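Local structure of serine acetyltransferase (Entamoeba histolytica, 3Q1X) at residues 74-77 / 78-82; 100-103 / 104-107; 138-141 / 142-146; 145-148 / 149-153; 219-222 / 223-227. The protein probably transfers an acetyl group to the hydroxyl of L-serine, the step that yields O-acetylserine for cysteine biosynthesis. All blocks are in the same frame, centred on the assembly; numbering follows the deposited sequence.

Interaction 1. Residues 74-77 / 78-82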
loop_
_atom_site.group_PDB
_atom_site.type_symbol
_atom_site.label_atom_id
_atom_site.label_comp_id
_atom_site.label_asym_id
_atom_site.label_seq_id
_atom_site.Cartn_x
_atom_site.Cartn_y
_atom_site.Cartn_z
ATOM N N ASP A 74 -4.706 -18.260 -19.786
ATOM C CA ASP A 74 -4.760 -17.137 -20.736
ATOM C C ASP A 74 -3.618 -16.139 -20.543
ATOM O O ASP A 74 -2.972 -15.728 -21.513
ATOM C CB ASP A 74 -6.134 -16.454 -20.697
ATOM C CG ASP A 74 -7.210 -17.271 -21.416
ATOM O OD1 ASP A 74 -6.864 -18.283 -22.059
ATOM O OD2 ASP A 74 -8.404 -16.907 -21.341
ATOM N N SER A 75 -3.344 -15.799 -19.286
ATOM C CA SER A 75 -2.270 -14.875 -18.943
ATOM C C SER A 75 -0.874 -15.462 -19.181
ATOM O O SER A 75 0.007 -14.780 -19.704
ATOM C CB SER A 75 -2.419 -14.424 -17.493
ATOM O OG SER A 75 -3.629 -13.703 -17.318
ATOM N N VAL A 76 -0.673 -16.728 -18.828
ATOM C CA VAL A 76 0.617 -17.365 -19.102
ATOM C C VAL A 76 0.861 -17.449 -20.609
ATOM O O VAL A 76 1.967 -17.205 -21.062
ATOM C CB VAL A 76 0.774 -18.757 -18.426
ATOM C CG1 VAL A 76 2.076 -19.423 -18.860
ATOM C CG2 VAL A 76 0.761 -18.616 -16.919
ATOM N N THR A 77 -0.180 -17.780 -21.378
ATOM C CA THR A 77 -0.067 -17.849 -22.841
ATOM C C THR A 77 0.346 -16.492 -23.446
ATOM O O THR A 77 1.206 -16.428 -24.340
ATOM C CB THR A 77 -1.388 -18.327 -23.476
ATOM O OG1 THR A 77 -1.680 -19.665 -23.028
ATOM C CG2 THR A 77 -1.298 -18.309 -24.999
ATOM N N ALA A 78 -0.261 -15.416 -22.952
ATOM C CA ALA A 78 0.040 -14.062 -23.443
ATOM C C ALA A 78 1.527 -13.715 -23.347
ATOM O O ALA A 78 2.097 -13.150 -24.278
ATOM C CB ALA A 78 -0.812 -13.020 -22.726
ATOM N N TYR A 79 2.146 -14.086 -22.231
ATOM C CA TYR A 79 3.553 -13.793 -21.972
ATOM C C TYR A 79 4.513 -14.842 -22.525
ATOM O O TYR A 79 5.703 -14.575 -22.705
ATOM C CB TYR A 79 3.784 -13.671 -20.469
ATOM C CG TYR A 79 3.281 -12.387 -19.854
ATOM C CD1 TYR A 79 4.039 -11.216 -19.917
ATOM C CD2 TYR A 79 2.055 -12.350 -19.195
ATOM C CE1 TYR A 79 3.579 -10.048 -19.327
ATOM C CE2 TYR A 79 1.588 -11.196 -18.620
ATOM C CZ TYR A 79 2.353 -10.050 -18.683
ATOM O OH TYR A 79 1.895 -8.892 -18.106
ATOM N N ASN A 80 3.995 -16.035 -22.790
ATOM C CA ASN A 80 4.819 -17.158 -23.201
ATOM C C ASN A 80 4.231 -17.819 -24.445
ATOM O O ASN A 80 4.207 -17.205 -25.520
ATOM C CB ASN A 80 4.967 -18.145 -22.038
ATOM C CG ASN A 80 5.545 -17.495 -20.785
ATOM O OD1 ASN A 80 6.769 -17.450 -20.599
ATOM N ND2 ASN A 80 4.669 -16.993 -19.915
ATOM N N ASP A 81 3.761 -19.058 -24.302
ATOM C CA ASP A 81 3.040 -19.729 -25.385
ATOM C C ASP A 81 2.011 -20.725 -24.843
ATOM O O ASP A 81 2.008 -21.046 -23.648
ATOM C CB ASP A 81 4.024 -20.416 -26.339
ATOM C CG ASP A 81 4.836 -21.489 -25.651
ATOM O OD1 ASP A 81 6.012 -21.230 -25.320
ATOM O OD2 ASP A 81 4.292 -22.580 -25.417
ATOM N N GLU A 82 1.152 -21.206 -25.742
ATOM C CA GLU A 82 0.047 -22.106 -25.409
ATOM C C GLU A 82 0.499 -23.392 -24.704
ATOM O O GLU A 82 -0.088 -23.789 -23.686
ATOM C CB GLU A 82 -0.748 -22.445 -26.680
ATOM C CG GLU A 82 -1.493 -21.270 -27.344
ATOM C CD GLU A 82 -0.606 -20.332 -28.194
ATOM O OE1 GLU A 82 0.618 -20.578 -28.372
ATOM O OE2 GLU A 82 -1.154 -19.327 -28.694
#

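Interaction 2. Residues 100-103 / 104-107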
loop_
_atom_site.group_PDB
_atom_site.type_symbol
_atom_site.label_atom_id
_atom_site.label_comp_id
_atom_site.label_asym_id
_atom_site.label_seq_id
_atom_site.Cartn_x
_atom_site.Cartn_y
_atom_site.Cartn_z
ATOM N N LYS A 100 -3.005 -26.408 -0.159
ATOM C CA LYS A 100 -4.118 -26.333 0.797
ATOM C C LYS A 100 -3.663 -26.752 2.206
ATOM O O LYS A 100 -3.938 -26.060 3.185
ATOM C CB LYS A 100 -5.295 -27.203 0.330
ATOM C CG LYS A 100 -6.412 -27.384 1.365
ATOM C CD LYS A 100 -7.141 -26.070 1.650
ATOM C CE LYS A 100 -7.997 -26.178 2.904
ATOM N NZ LYS A 100 -8.807 -27.426 2.933
ATOM N N ARG A 101 -2.957 -27.881 2.288
ATOM C CA ARG A 101 -2.395 -28.353 3.560
ATOM C C ARG A 101 -1.429 -27.323 4.159
ATOM O O ARG A 101 -1.497 -27.012 5.352
ATOM C CB ARG A 101 -1.719 -29.718 3.370
ATOM C CG ARG A 101 -2.718 -30.833 3.068
ATOM C CD ARG A 101 -2.089 -32.227 2.968
ATOM N NE ARG A 101 -1.356 -32.451 1.721
ATOM C CZ ARG A 101 -1.835 -33.087 0.647
ATOM N NH1 ARG A 101 -3.063 -33.593 0.633
ATOM N NH2 ARG A 101 -1.069 -33.223 -0.424
ATOM N N THR A 102 -0.569 -26.750 3.318
ATOM C CA THR A 102 0.392 -25.771 3.805
ATOM C C THR A 102 -0.312 -24.508 4.299
ATOM O O THR A 102 0.078 -23.934 5.322
ATOM C CB THR A 102 1.418 -25.391 2.727
ATOM O OG1 THR A 102 2.069 -26.572 2.261
ATOM C CG2 THR A 102 2.459 -24.439 3.296
ATOM N N LEU A 103 -1.340 -24.076 3.569
ATOM C CA LEU A 103 -2.072 -22.861 3.942
ATOM C C LEU A 103 -2.757 -23.025 5.299
ATOM O O LEU A 103 -2.868 -22.064 6.064
ATOM C CB LEU A 103 -3.082 -22.468 2.860
ATOM C CG LEU A 103 -2.499 -21.789 1.614
ATOM C CD1 LEU A 103 -3.597 -21.590 0.585
ATOM C CD2 LEU A 103 -1.836 -20.450 1.941
ATOM N N LYS A 104 -3.197 -24.246 5.604
ATOM C CA LYS A 104 -3.748 -24.525 6.930
ATOM C C LYS A 104 -2.703 -24.268 8.013
ATOM O O LYS A 104 -3.018 -23.650 9.037
ATOM C CB LYS A 104 -4.289 -25.958 7.018
ATOM C CG LYS A 104 -5.636 -26.125 6.341
ATOM C CD LYS A 104 -6.097 -27.574 6.391
ATOM C CE LYS A 104 -6.643 -27.938 7.762
ATOM N NZ LYS A 104 -6.897 -29.410 7.887
ATOM N N THR A 105 -1.475 -24.739 7.788
ATOM C CA THR A 105 -0.386 -24.522 8.756
ATOM C C THR A 105 -0.041 -23.035 8.904
ATOM O O THR A 105 0.227 -22.562 10.017
ATOM C CB THR A 105 0.906 -25.324 8.429
ATOM O OG1 THR A 105 1.573 -24.760 7.291
ATOM C CG2 THR A 105 0.613 -26.812 8.187
ATOM N N ASP A 106 -0.048 -22.296 7.795
ATOM C CA ASP A 106 0.143 -20.840 7.848
ATOM C C ASP A 106 -0.905 -20.159 8.740
ATOM O O ASP A 106 -0.597 -19.221 9.488
ATOM C CB ASP A 106 0.114 -20.232 6.440
ATOM C CG ASP A 106 1.154 -20.845 5.512
ATOM O OD1 ASP A 106 2.272 -21.181 5.968
ATOM O OD2 ASP A 106 0.856 -21.001 4.316
ATOM N N LEU A 107 -2.147 -20.625 8.656
ATOM C CA LEU A 107 -3.216 -20.092 9.503
ATOM C C LEU A 107 -2.980 -20.387 10.975
ATOM O O LEU A 107 -3.104 -19.499 11.818
ATOM C CB LEU A 107 -4.575 -20.627 9.069
ATOM C CG LEU A 107 -5.152 -20.091 7.773
ATOM C CD1 LEU A 107 -6.289 -20.978 7.358
ATOM C CD2 LEU A 107 -5.638 -18.639 7.916
#

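Interaction 3. Residues 138-141 / 142-146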
loop_
_atom_site.group_PDB
_atom_site.type_symbol
_atom_site.label_atom_id
_atom_site.label_comp_id
_atom_site.label_asym_id
_atom_site.label_seq_id
_atom_site.Cartn_x
_atom_site.Cartn_y
_atom_site.Cartn_z
ATOM N N ILE A 138 0.753 -20.140 -5.048
ATOM C CA ILE A 138 0.440 -20.483 -6.433
ATOM C C ILE A 138 1.451 -19.863 -7.404
ATOM O O ILE A 138 1.976 -20.565 -8.271
ATOM C CB ILE A 138 -1.032 -20.168 -6.789
ATOM C CG1 ILE A 138 -1.956 -21.278 -6.246
ATOM C CG2 ILE A 138 -1.211 -20.014 -8.298
ATOM C CD1 ILE A 138 -2.198 -21.247 -4.743
ATOM N N ALA A 139 1.751 -18.571 -7.235
ATOM C CA ALA A 139 2.766 -17.890 -8.055
ATOM C C ALA A 139 4.115 -18.624 -8.070
ATOM O O ALA A 139 4.794 -18.690 -9.108
ATOM C CB ALA A 139 2.941 -16.451 -7.600
ATOM N N HIS A 140 4.505 -19.178 -6.924
ATOM C CA HIS A 140 5.740 -19.952 -6.829
ATOM C C HIS A 140 5.750 -21.212 -7.705
ATOM O O HIS A 140 6.796 -21.561 -8.266
ATOM C CB HIS A 140 6.077 -20.297 -5.372
ATOM C CG HIS A 140 7.408 -20.962 -5.209
ATOM N ND1 HIS A 140 8.595 -20.342 -5.530
ATOM C CD2 HIS A 140 7.736 -22.204 -4.779
ATOM C CE1 HIS A 140 9.597 -21.171 -5.301
ATOM N NE2 HIS A 140 9.104 -22.304 -4.836
ATOM N N VAL A 141 4.599 -21.877 -7.847
ATOM C CA VAL A 141 4.517 -23.064 -8.731
ATOM C C VAL A 141 4.781 -22.679 -10.194
ATOM O O VAL A 141 5.475 -23.396 -10.921
ATOM C CB VAL A 141 3.186 -23.844 -8.567
ATOM C CG1 VAL A 141 3.173 -25.079 -9.453
ATOM C CG2 VAL A 141 3.001 -24.269 -7.125
ATOM N N LEU A 142 4.235 -21.536 -10.611
ATOM C CA LEU A 142 4.556 -20.953 -11.909
ATOM C C LEU A 142 6.053 -20.707 -12.066
ATOM O O LEU A 142 6.639 -21.079 -13.089
ATOM C CB LEU A 142 3.774 -19.661 -12.140
ATOM C CG LEU A 142 2.312 -19.815 -12.554
ATOM C CD1 LEU A 142 1.674 -18.454 -12.691
ATOM C CD2 LEU A 142 2.208 -20.579 -13.866
ATOM N N TYR A 143 6.673 -20.102 -11.054
ATOM C CA TYR A 143 8.103 -19.834 -11.098
ATOM C C TYR A 143 8.868 -21.153 -11.229
ATOM O O TYR A 143 9.785 -21.277 -12.046
ATOM C CB TYR A 143 8.576 -19.047 -9.865
ATOM C CG TYR A 143 10.007 -18.559 -9.991
ATOM C CD1 TYR A 143 10.298 -17.303 -10.534
ATOM C CD2 TYR A 143 11.074 -19.374 -9.604
ATOM C CE1 TYR A 143 11.621 -16.865 -10.669
ATOM C CE2 TYR A 143 12.388 -18.954 -9.740
ATOM C CZ TYR A 143 12.659 -17.702 -10.264
ATOM O OH TYR A 143 13.968 -17.297 -10.395
ATOM N N GLU A 144 8.455 -22.142 -10.444
ATOM C CA GLU A 144 9.075 -23.468 -10.504
ATOM C C GLU A 144 8.941 -24.166 -11.872
ATOM O O GLU A 144 9.736 -25.050 -12.186
ATOM C CB GLU A 144 8.576 -24.358 -9.358
ATOM C CG GLU A 144 9.190 -23.976 -8.002
ATOM C CD GLU A 144 8.698 -24.826 -6.832
ATOM O OE1 GLU A 144 7.525 -25.269 -6.833
ATOM O OE2 GLU A 144 9.492 -25.036 -5.888
ATOM N N CYS A 145 7.962 -23.765 -12.684
ATOM C CA CYS A 145 7.844 -24.276 -14.062
ATOM C C CYS A 145 8.743 -23.543 -15.050
ATOM O O CYS A 145 8.831 -23.927 -16.230
ATOM C CB CYS A 145 6.407 -24.202 -14.557
ATOM S SG CYS A 145 5.254 -25.114 -13.598
ATOM N N GLY A 146 9.413 -22.498 -14.569
ATOM C CA GLY A 146 10.307 -21.698 -15.406
ATOM C C GLY A 146 9.708 -20.396 -15.918
ATOM O O GLY A 146 10.353 -19.674 -16.670
#

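Interaction 4. Residues 145-148 / 149-153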
loop_
_atom_site.group_PDB
_atom_site.type_symbol
_atom_site.label_atom_id
_atom_site.label_comp_id
_atom_site.label_asym_id
_atom_site.label_seq_id
_atom_site.Cartn_x
_atom_site.Cartn_y
_atom_site.Cartn_z
ATOM N N CYS A 145 7.962 -23.765 -12.684
ATOM C CA CYS A 145 7.844 -24.276 -14.062
ATOM C C CYS A 145 8.743 -23.543 -15.050
ATOM O O CYS A 145 8.831 -23.927 -16.230
ATOM C CB CYS A 145 6.407 -24.202 -14.557
ATOM S SG CYS A 145 5.254 -25.114 -13.598
ATOM N N GLY A 146 9.413 -22.498 -14.569
ATOM C CA GLY A 146 10.307 -21.698 -15.406
ATOM C C GLY A 146 9.708 -20.396 -15.918
ATOM O O GLY A 146 10.353 -19.674 -16.670
ATOM N N GLU A 147 8.477 -20.096 -15.508
ATOM C CA GLU A 147 7.781 -18.885 -15.921
ATOM C C GLU A 147 8.347 -17.680 -15.164
ATOM O O GLU A 147 8.682 -17.786 -13.982
ATOM C CB GLU A 147 6.270 -19.045 -15.717
ATOM C CG GLU A 147 5.404 -18.239 -16.683
ATOM C CD GLU A 147 5.260 -16.785 -16.282
ATOM O OE1 GLU A 147 5.180 -16.509 -15.062
ATOM O OE2 GLU A 147 5.220 -15.911 -17.180
ATOM N N ARG A 148 8.473 -16.545 -15.849
ATOM C CA ARG A 148 9.182 -15.408 -15.277
ATOM C C ARG A 148 8.429 -14.081 -15.386
ATOM O O ARG A 148 8.881 -13.071 -14.860
ATOM C CB ARG A 148 10.573 -15.285 -15.920
ATOM C CG ARG A 148 11.532 -16.450 -15.612
ATOM C CD ARG A 148 11.995 -16.385 -14.163
ATOM N NE ARG A 148 12.881 -17.495 -13.827
ATOM C CZ ARG A 148 12.470 -18.704 -13.450
ATOM N NH1 ARG A 148 11.176 -18.976 -13.361
ATOM N NH2 ARG A 148 13.360 -19.649 -13.166
ATOM N N TYR A 149 7.288 -14.089 -16.065
ATOM C CA TYR A 149 6.548 -12.859 -16.325
ATOM C C TYR A 149 5.223 -12.756 -15.566
ATOM O O TYR A 149 5.047 -11.873 -14.701
ATOM C CB TYR A 149 6.310 -12.710 -17.828
ATOM C CG TYR A 149 7.545 -12.260 -18.584
ATOM C CD1 TYR A 149 8.543 -13.175 -18.922
ATOM C CD2 TYR A 149 7.719 -10.927 -18.956
ATOM C CE1 TYR A 149 9.687 -12.778 -19.603
ATOM C CE2 TYR A 149 8.870 -10.516 -19.648
ATOM C CZ TYR A 149 9.847 -11.456 -19.961
ATOM O OH TYR A 149 10.989 -11.087 -20.641
ATOM N N TYR A 150 4.279 -13.635 -15.896
ATOM C CA TYR A 150 2.959 -13.551 -15.281
ATOM C C TYR A 150 2.995 -13.793 -13.762
ATOM O O TYR A 150 2.271 -13.121 -13.017
ATOM C CB TYR A 150 1.913 -14.428 -16.006
ATOM C CG TYR A 150 0.628 -14.564 -15.221
ATOM C CD1 TYR A 150 -0.190 -13.455 -14.963
ATOM C CD2 TYR A 150 0.247 -15.794 -14.709
ATOM C CE1 TYR A 150 -1.361 -13.588 -14.205
ATOM C CE2 TYR A 150 -0.913 -15.939 -13.974
ATOM C CZ TYR A 150 -1.712 -14.843 -13.720
ATOM O OH TYR A 150 -2.857 -15.018 -12.974
ATOM N N CYS A 151 3.848 -14.715 -13.299
ATOM C CA CYS A 151 3.983 -14.963 -11.846
ATOM C C CYS A 151 4.440 -13.705 -11.098
ATOM O O CYS A 151 4.015 -13.469 -9.968
ATOM C CB CYS A 151 4.894 -16.169 -11.534
ATOM S SG CYS A 151 6.651 -16.004 -12.030
ATOM N N ARG A 152 5.272 -12.884 -11.740
ATOM C CA ARG A 152 5.617 -11.588 -11.167
ATOM C C ARG A 152 4.436 -10.611 -11.174
ATOM O O ARG A 152 4.220 -9.901 -10.189
ATOM C CB ARG A 152 6.837 -10.967 -11.856
ATOM C CG ARG A 152 7.179 -9.573 -11.327
ATOM C CD ARG A 152 7.663 -9.574 -9.868
ATOM N NE ARG A 152 8.031 -8.226 -9.414
ATOM C CZ ARG A 152 9.223 -7.655 -9.590
ATOM N NH1 ARG A 152 10.209 -8.300 -10.209
ATOM N NH2 ARG A 152 9.432 -6.425 -9.146
ATOM N N GLU A 153 3.666 -10.589 -12.270
ATOM C CA GLU A 153 2.492 -9.715 -12.379
ATOM C C GLU A 153 1.466 -10.036 -11.295
ATOM O O GLU A 153 0.912 -9.143 -10.657
ATOM C CB GLU A 153 1.834 -9.847 -13.755
ATOM C CG GLU A 153 0.694 -8.863 -13.995
ATOM C CD GLU A 153 0.315 -8.764 -15.462
ATOM O OE1 GLU A 153 0.091 -9.817 -16.099
ATOM O OE2 GLU A 153 0.250 -7.637 -15.976
#

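Interaction 5. Residues 219-222 / 223-227. With SER (serine), chain B.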
loop_
_atom_site.group_PDB
_atom_site.type_symbol
_atom_site.label_atom_id
_atom_site.label_comp_id
_atom_site.label_asym_id
_atom_site.label_seq_id
_atom_site.Cartn_x
_atom_site.Cartn_y
_atom_site.Cartn_z
ATOM N N GLY A 219 20.137 -12.525 -12.146
ATOM C CA GLY A 219 19.872 -13.654 -11.261
ATOM C C GLY A 219 20.987 -14.011 -10.298
ATOM O O GLY A 219 21.685 -13.136 -9.781
ATOM N N THR A 220 21.144 -15.316 -10.088
ATOM C CA THR A 220 22.040 -15.923 -9.088
ATOM C C THR A 220 21.559 -15.736 -7.655
ATOM O O THR A 220 20.857 -14.774 -7.339
ATOM C CB THR A 220 23.527 -15.481 -9.186
ATOM O OG1 THR A 220 23.700 -14.181 -8.599
ATOM C CG2 THR A 220 24.032 -15.522 -10.639
ATOM N N LYS A 221 21.962 -16.670 -6.795
ATOM C CA LYS A 221 21.624 -16.640 -5.378
ATOM C C LYS A 221 22.260 -15.412 -4.729
ATOM O O LYS A 221 23.489 -15.263 -4.704
ATOM C CB LYS A 221 22.077 -17.954 -4.724
ATOM C CG LYS A 221 21.980 -18.038 -3.209
ATOM C CD LYS A 221 20.573 -17.804 -2.686
ATOM C CE LYS A 221 20.431 -18.372 -1.274
ATOM N NZ LYS A 221 19.205 -17.885 -0.590
ATOM N N ARG A 222 21.412 -14.525 -4.211
ATOM C CA ARG A 222 21.856 -13.203 -3.760
ATOM C C ARG A 222 21.010 -12.656 -2.607
ATOM O O ARG A 222 21.224 -11.527 -2.156
ATOM C CB ARG A 222 21.849 -12.211 -4.935
ATOM C CG ARG A 222 20.452 -11.934 -5.489
ATOM C CD ARG A 222 20.497 -11.467 -6.928
ATOM N NE ARG A 222 19.172 -11.070 -7.405
ATOM C CZ ARG A 222 18.313 -11.875 -8.018
ATOM N NH1 ARG A 222 18.611 -13.155 -8.236
ATOM N NH2 ARG A 222 17.137 -11.393 -8.413
ATOM N N HIS A 223 20.050 -13.459 -2.154
ATOM C CA HIS A 223 19.154 -13.095 -1.059
ATOM C C HIS A 223 19.349 -14.100 0.091
ATOM O O HIS A 223 19.884 -15.194 -0.129
ATOM C CB HIS A 223 17.692 -13.069 -1.537
ATOM C CG HIS A 223 17.452 -12.216 -2.749
ATOM N ND1 HIS A 223 17.599 -10.844 -2.742
ATOM C CD2 HIS A 223 17.042 -12.542 -3.998
ATOM C CE1 HIS A 223 17.308 -10.364 -3.940
ATOM N NE2 HIS A 223 16.970 -11.374 -4.721
ATOM N N PRO A 224 18.919 -13.742 1.320
ATOM C CA PRO A 224 19.211 -14.595 2.477
ATOM C C PRO A 224 18.579 -15.984 2.456
ATOM O O PRO A 224 17.561 -16.211 1.800
ATOM C CB PRO A 224 18.636 -13.795 3.654
ATOM C CG PRO A 224 18.625 -12.381 3.185
ATOM C CD PRO A 224 18.292 -12.471 1.731
ATOM N N THR A 225 19.208 -16.906 3.176
ATOM C CA THR A 225 18.609 -18.186 3.515
ATOM C C THR A 225 18.352 -18.147 5.012
ATOM O O THR A 225 19.232 -17.781 5.801
ATOM C CB THR A 225 19.529 -19.368 3.145
ATOM O OG1 THR A 225 19.726 -19.393 1.728
ATOM C CG2 THR A 225 18.935 -20.699 3.605
ATOM N N VAL A 226 17.129 -18.499 5.388
ATOM C CA VAL A 226 16.673 -18.421 6.765
ATOM C C VAL A 226 16.194 -19.810 7.196
ATOM O O VAL A 226 15.484 -20.485 6.450
ATOM C CB VAL A 226 15.547 -17.351 6.904
ATOM C CG1 VAL A 226 14.954 -17.357 8.278
ATOM C CG2 VAL A 226 16.072 -15.951 6.581
ATOM N N GLY A 227 16.605 -20.239 8.387
ATOM C CA GLY A 227 16.246 -21.559 8.923
ATOM C C GLY A 227 14.846 -21.609 9.508
ATOM O O GLY A 227 13.957 -20.856 9.086
HETATM N N SER B . 15.387 -6.455 -6.952
HETATM C CA SER B . 16.771 -6.680 -6.435
HETATM C C SER B . 17.203 -8.120 -6.669
HETATM O O SER B . 16.426 -8.944 -7.147
HETATM C CB SER B . 16.848 -6.339 -4.944
HETATM O OG SER B . 16.055 -7.233 -4.173
HETATM O OXT SER B . 18.337 -8.485 -6.385
#

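Interaction 1. Residues 74-77 / 78-82
Asn80 folds its carboxamide back over the last turn of helix 59-79, where its ND2 lies 3.7 Å from CG1 of Val76 and takes hold of the same residue's carbonyl. The bond from Asn80 ND2 to Val76 O is 2.9 Å long, with a nearly straight N-H at 162°; it lies in the amide plane of the asparagine and lands on a lone pair of the carbonyl. CG stands beside the backbone N of Asn80 (chi1 -57°), which turns the amide toward the helix it has just left. The backbone N of Asn80 adds a weak bond of 2.9 Å to Val76 O and another to Thr77 O, for here helical geometry ends. Two residues earlier, Ala78 N still bonds Asp74 O at 3.1 Å in the regular helical way.

Two further contacts flank this exit. The Tyr79 ring sets its CD2 edge against Ser75 O at 3.2 Å, while its hydroxyl reaches Arg125 of the second subunit. Thr77 CG2 meets Glu82 CG at 3.8 Å, the two side chains crossing at about a right angle, just where Asp81 caps helix 82-113 through Phe84 N. Asn80 ND2 also bonds Glu147. With its nitrogen held by a carbonyl in the last turn of the helix and a carboxylate of the neighbouring loop, the Asn80 amide should be restricted in rotation.

Interaction 2. Residues 100-103 / 104-107
With chi1 at 72°, Thr105 places OG1 between its backbone N and carbonyl carbon, and from there the hydroxyl turns back one helical turn to Thr102 O. The bond is short, 2.6 Å, and approaches in the carbonyl plane on a lone pair. Asp106 N donates to the same oxygen at 3.0 Å, so two donors grip Thr102 O, one from a side chain and one from the regular helical pattern. The Asp106 carboxylate, its CG beside the backbone N (chi1 -57°), lies back along the helix, bringing OD2 to 3.6 Å from CD2 of Leu103 and 3.9 Å from CG2 of Thr102. Lys100 bends so that CE passes CG of Lys104 at 4.2 Å. Their ammonium groups, with the NZ atoms of Lys100 and Lys104 5.7 Å apart, converge on the carboxylate of Asp19, and Lys104 also pairs with Glu20.

Helix 82-113 is thereby tied to its surroundings on several sides. Asp106 meets Arg137 of helix 128-144 and the backbone of Phe176, while Thr105 OG1 accepts from His175 N, next to strand 177-178. Leu103 packs on Phe130 and Phe45, Lys100 lies against helix 2-18, and Leu107 rests on helix 120-126.

Interaction 3. Residues 138-141 / 142-146
A Schellman motif closes helix 128-144: Gly146, with positive phi, is the first residue to leave helical geometry, its N bonding Tyr143 O at 2.8 Å while Glu147 N probably bonds Leu142 O. His140 and Glu144, one turn apart on that helix, meet along one side of it. CG of Glu144 lies over one face of the His140 imidazole, 3.9 Å from the ring centroid and 26° off its normal, a CH-pi contact offset toward the rim. The carboxylate is tilted 46° from the ring, and its OE2 stands off the ring plane on the same side as Glu144 CG, 3.0 Å from His140 NE2. The ring reaches this position with CG anti to the backbone N (chi1 -174°), while Glu144 extends beyond CG. Beneath the pair, Glu144 N donates to His140 O at 2.8 Å. Toward Gly146, Cys145 N bonds Val141 O only weakly.

On its buried side the turn packs through Leu142 against Cys88 and Ile92 of helix 82-113 and Tyr150 of helix 150-162. The other imidazole nitrogen, ND1, bonds Pro168 O, which should limit the ring's rotation. A carboxylate so close to the imidazole would tend to stabilise a positive charge on it.

Interaction 4. Residues 145-148 / 149-153
Glu147 receives three backbone N-H groups from the residues that follow it. Its OE1 accepts from Cys151 N at 2.8 Å along an almost straight 168° line, met on the syn side. OE2 takes two: Tyr150 N at 2.8 Å on its syn lone pair, and Tyr149 N at 3.0 Å from well above the carboxylate plane. With both oxygens engaged, the carboxylate is held against rotation. The chain bends at chi2 (-81°), which swings the acid round to face the start of helix 150-162. Cys151 SG stands between its own backbone N and carbonyl carbon, 3.3 Å from Glu147 O and 3.4 Å from Glu147 OE1.

Arg148 folds back on the same loop. Its NH1 donates to Glu147 O at 2.8 Å, approaching from above the carbonyl plane though within the plane of the guanidinium, and it bonds Tyr143 O as well. The guanidinium also makes a cation-pi contact with Tyr143, so the loop is tied back to the helix it leaves.

Further out, Glu147 packs on Phe84 of helix 82-113, and Tyr150 packs on helix 59-79 while its hydroxyl bonds Glu37. Glu153 forms a salt bridge with Arg125 of the second subunit. A side-chain carboxylate accepting the N-H groups at the start of a helix is a form of N-terminal capping, here from upstream, in the short connection between consecutive helices.

Interaction 5. Residues 219-222 / 223-227
Arg222 grips the carboxylate of the bound serine with two parallel N-H bonds: NE to SER OXT at 2.9 Å and NH2 to SER O at 2.8 Å, both fairly straight. At another edge of the guanidinium, NH1 donates to Thr220 O at 2.9 Å, near the guanidinium plane, and NH2 also pairs with Glu188. Held at all its nitrogens, the group is fixed in orientation. Separately, Lys221 NZ donates to His223 O and Thr225 OG1, each at 2.8 Å, and to Thr189 O, drawing the loop onto the start of strand 225-226.

Packing reinforces these bonds. Arg222 and His223 run side by side in the same direction, and CG of Arg222 sits over a face of the imidazole, 3.7 Å from its centroid and 14° off the normal. His223 NE2 in turn lies over one face of the guanidinium, the two planes 53° apart. His223 CE1 lies 3.3 Å from SER OXT and 3.4 Å from SER OG.

Asp114 and Asp179 of the second subunit also bond the serine; Ala206 and His208 of this chain complete the pocket. The result is a subunit-interface pocket built on a loop of the left-handed beta-helix, as in other hexapeptide-repeat serine acetyltransferases.

Overall arrangement
Interactions 1, 3 and 4 cluster on one side of the chain's centre. Residues 138-146 and 145-153 overlap at Cys145 and Gly146, with centres about 7 Å apart, and carry the chain from helix 128-144 through a short loop into helix 150-162; residues 74-82, with their centre about 10 Å from that of interaction 4, bring the junction of helices 59-79 and 82-113 against them. Interaction 2 lies farther along helix 82-113, its centre about 29 Å from that of interaction 1. Last in the chain, interaction 5 belongs to the beta-helix, about 17 Å between centres from interaction 3. Interactions 1, 4 and 5 reach the second subunit, so helix ends and serine pocket alike lie at the interface.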